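Local coordinates for ochratoxinase (Aspergillus niger, PDB 4C65), which hydrolyses ochratoxin A to ochratoxin alpha and L-phenylalanine as a zinc-dependent carboxypeptidase of the amidohydrolase superfamily, at residues A147-I152 with S243-G248. Numbering follows the deposited sequence.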
ATOM      1  N   ALA A 147      15.438 -16.737   3.910  1.00 15.89           N
ATOM      2  CA  ALA A 147      16.834 -17.228   4.099  1.00 16.80           C
ATOM      3  C   ALA A 147      16.992 -18.725   3.829  1.00 16.76           C
ATOM      4  O   ALA A 147      17.939 -19.355   4.274  1.00 16.96           O
ATOM      5  CB  ALA A 147      17.356 -16.886   5.497  1.00 17.34           C
ATOM      6  N   GLY A 148      16.047 -19.285   3.087  1.00 16.81           N
ATOM      7  CA  GLY A 148      16.142 -20.685   2.656  1.00 16.70           C
ATOM      8  C   GLY A 148      16.698 -20.789   1.256  1.00 16.66           C
ATOM      9  O   GLY A 148      17.126 -19.802   0.670  1.00 16.54           O
ATOM     10  N   HIS A 149      16.709 -21.994   0.731  1.00 17.11           N
ATOM     11  CA  HIS A 149      17.371 -22.254  -0.531  1.00 18.26           C
ATOM     12  C   HIS A 149      16.656 -21.622  -1.703  1.00 18.64           C
ATOM     13  O   HIS A 149      17.263 -21.323  -2.710  1.00 18.89           O
ATOM     14  CB  HIS A 149      17.533 -23.750  -0.751  1.00 18.98           C
ATOM     15  CG  HIS A 149      18.207 -24.098  -2.038  1.00 19.54           C
ATOM     16  ND1 HIS A 149      19.380 -23.495  -2.447  1.00 20.03           N
ATOM     17  CD2 HIS A 149      17.892 -24.996  -2.998  1.00 19.06           C
ATOM     18  CE1 HIS A 149      19.759 -24.004  -3.604  1.00 19.40           C
ATOM     19  NE2 HIS A 149      18.866 -24.902  -3.966  1.00 19.43           N
ATOM     20  N   GLY A 150      15.368 -21.375  -1.550  1.00 19.02           N
ATOM     21  CA  GLY A 150      14.642 -20.610  -2.536  1.00 18.37           C
ATOM     22  C   GLY A 150      14.830 -19.101  -2.463  1.00 18.76           C
ATOM     23  O   GLY A 150      14.446 -18.409  -3.404  1.00 18.81           O
ATOM     24  N   ASP A 151      15.410 -18.574  -1.390  1.00 18.11           N
ATOM     25  CA  ASP A 151      15.559 -17.124  -1.279  1.00 18.12           C
ATOM     26  C   ASP A 151      16.659 -16.611  -2.235  1.00 18.19           C
ATOM     27  O   ASP A 151      17.601 -17.335  -2.549  1.00 18.62           O
ATOM     28  CB  ASP A 151      15.850 -16.754   0.167  1.00 18.31           C
ATOM     29  CG  ASP A 151      15.518 -15.322   0.493  1.00 18.45           C
ATOM     30  OD1 ASP A 151      15.365 -14.484  -0.439  1.00 18.24           O
ATOM     31  OD2 ASP A 151      15.447 -14.996   1.706  1.00 18.63           O
ATOM     32  N   ILE A 152      16.500 -15.398  -2.755  1.00 18.04           N
ATOM     33  CA  ILE A 152      17.513 -14.764  -3.609  1.00 18.30           C
ATOM     34  C   ILE A 152      18.328 -13.819  -2.735  1.00 18.51           C
ATOM     35  O   ILE A 152      18.005 -12.658  -2.568  1.00 19.12           O
ATOM     36  CB  ILE A 152      16.896 -13.985  -4.777  1.00 18.22           C
ATOM     37  CG1 ILE A 152      16.022 -14.903  -5.603  1.00 18.12           C
ATOM     38  CG2 ILE A 152      17.997 -13.408  -5.663  1.00 18.58           C
ATOM     39  CD1 ILE A 152      15.048 -14.184  -6.518  1.00 18.27           C
ATOM     40  N   SER A 243       7.629 -33.373  -2.192  1.00 14.73           N
ATOM     41  CA  SER A 243       8.991 -33.688  -2.501  1.00 15.54           C
ATOM     42  C   SER A 243       9.849 -32.684  -1.775  1.00 15.95           C
ATOM     43  O   SER A 243       9.593 -31.476  -1.832  1.00 16.29           O
ATOM     44  CB  SER A 243       9.228 -33.567  -4.014  1.00 16.09           C
ATOM     45  OG  SER A 243      10.605 -33.725  -4.328  1.00 17.03           O
ATOM     46  N   ALA A 244      10.903 -33.178  -1.138  1.00 16.35           N
ATOM     47  CA  ALA A 244      11.781 -32.360  -0.333  1.00 16.63           C
ATOM     48  C   ALA A 244      13.212 -32.357  -0.865  1.00 16.78           C
ATOM     49  O   ALA A 244      13.831 -33.411  -0.985  1.00 16.80           O
ATOM     50  CB  ALA A 244      11.780 -32.888   1.083  1.00 17.50           C
ATOM     51  N   HIS A 245      13.715 -31.157  -1.174  1.00 16.66           N
ATOM     52  CA  HIS A 245      15.127 -30.904  -1.388  1.00 16.99           C
ATOM     53  C   HIS A 245      15.859 -31.108  -0.071  1.00 17.44           C
ATOM     54  O   HIS A 245      15.668 -30.346   0.872  1.00 17.70           O
ATOM     55  CB  HIS A 245      15.297 -29.485  -1.921  1.00 17.41           C
ATOM     56  CG  HIS A 245      16.695 -28.966  -1.888  1.00 18.64           C
ATOM     57  ND1 HIS A 245      17.435 -28.799  -3.035  1.00 19.19           N
ATOM     58  CD2 HIS A 245      17.457 -28.483  -0.876  1.00 19.97           C
ATOM     59  CE1 HIS A 245      18.615 -28.287  -2.728  1.00 20.30           C
ATOM     60  NE2 HIS A 245      18.651 -28.075  -1.424  1.00 20.81           N
ATOM     61  N   VAL A 246      16.689 -32.148   0.001  1.00 17.54           N
ATOM     62  CA  VAL A 246      17.496 -32.445   1.207  1.00 18.59           C
ATOM     63  C   VAL A 246      18.931 -32.873   0.897  1.00 19.38           C
ATOM     64  O   VAL A 246      19.180 -33.700   0.013  1.00 19.54           O
ATOM     65  CB  VAL A 246      16.842 -33.541   2.082  1.00 18.51           C
ATOM     66  CG1 VAL A 246      15.617 -32.999   2.792  1.00 18.18           C
ATOM     67  CG2 VAL A 246      16.465 -34.760   1.257  1.00 17.86           C
ATOM     68  N   HIS A 247      19.878 -32.324   1.635  1.00 20.37           N
ATOM     69  CA  HIS A 247      21.261 -32.762   1.536  1.00 21.31           C
ATOM     70  C   HIS A 247      21.677 -33.353   2.874  1.00 22.23           C
ATOM     71  O   HIS A 247      21.818 -34.578   3.002  1.00 22.46           O
ATOM     72  CB  HIS A 247      22.180 -31.596   1.129  1.00 22.06           C
ATOM     73  CG  HIS A 247      22.056 -31.208  -0.313  1.00 21.34           C
ATOM     74  ND1 HIS A 247      22.473 -32.026  -1.344  1.00 21.31           N
ATOM     75  CD2 HIS A 247      21.553 -30.101  -0.901  1.00 20.74           C
ATOM     76  CE1 HIS A 247      22.221 -31.445  -2.500  1.00 20.58           C
ATOM     77  NE2 HIS A 247      21.668 -30.272  -2.260  1.00 20.29           N
ATOM     78  N   GLY A 248      21.858 -32.498   3.872  1.00 22.75           N
ATOM     79  CA  GLY A 248      22.302 -32.953   5.178  1.00 23.88           C
ATOM     80  C   GLY A 248      21.302 -33.886   5.828  1.00 23.43           C
ATOM     81  O   GLY A 248      20.105 -33.795   5.574  1.00 21.98           O
TER
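His149 and His245 meet ring against ring, and this single pair carries the whole contact between 147-152 and 243-248. It is an offset stack: the centroids lie 4.5 Å apart and the planes are inclined by 25°. CD2 of His149 sits over one face of the His245 imidazole, 3.3 Å above its plane and displaced toward the rim, with the shortest approach to CE1 of His245 at 3.4 Å. NE2 of His149 is 3.6 Å from that same CE1 of His245. No hydrogen bond crosses; the contact is van der Waals and probably dispersive, and imidazole suits it by offering a flat surface while His245 keeps its nitrogens for other partners. The backbones stay far apart, with CA of His149 9.0 Å from CA of His245. With CG anti to the backbone N in both (chi1 180° in His149), the CB bonds point toward the other segment and the side chains cross at about a right angle.

His245 is a ligand of the second zinc site. Its NE2 is hydrogen-bonded to the carbonyl of Gly209, which, together with the metal, would hold the rotation of the ring and is consistent with ND1 serving the metal; His149 then covers one face of this metal-site ring. His149 itself is carried by a type I turn from Gly148 to Asp151, closed by Asp151 N to Gly148 O (2.9 Å). Asp151 suits the end of this turn because its OD2 accepts Ala147 N through the anti lone pair at 2.8 Å, while its OD1 forms a salt bridge with Arg197 of a second subunit.

The stack thus joins the loop between strand 142-144 and helix 157-164 to strand 242-246, which runs parallel between strands 203-206 and 262-263 in the twisted TIM barrel, with Met206 touching both histidines and Lys204 and His265 close to His245.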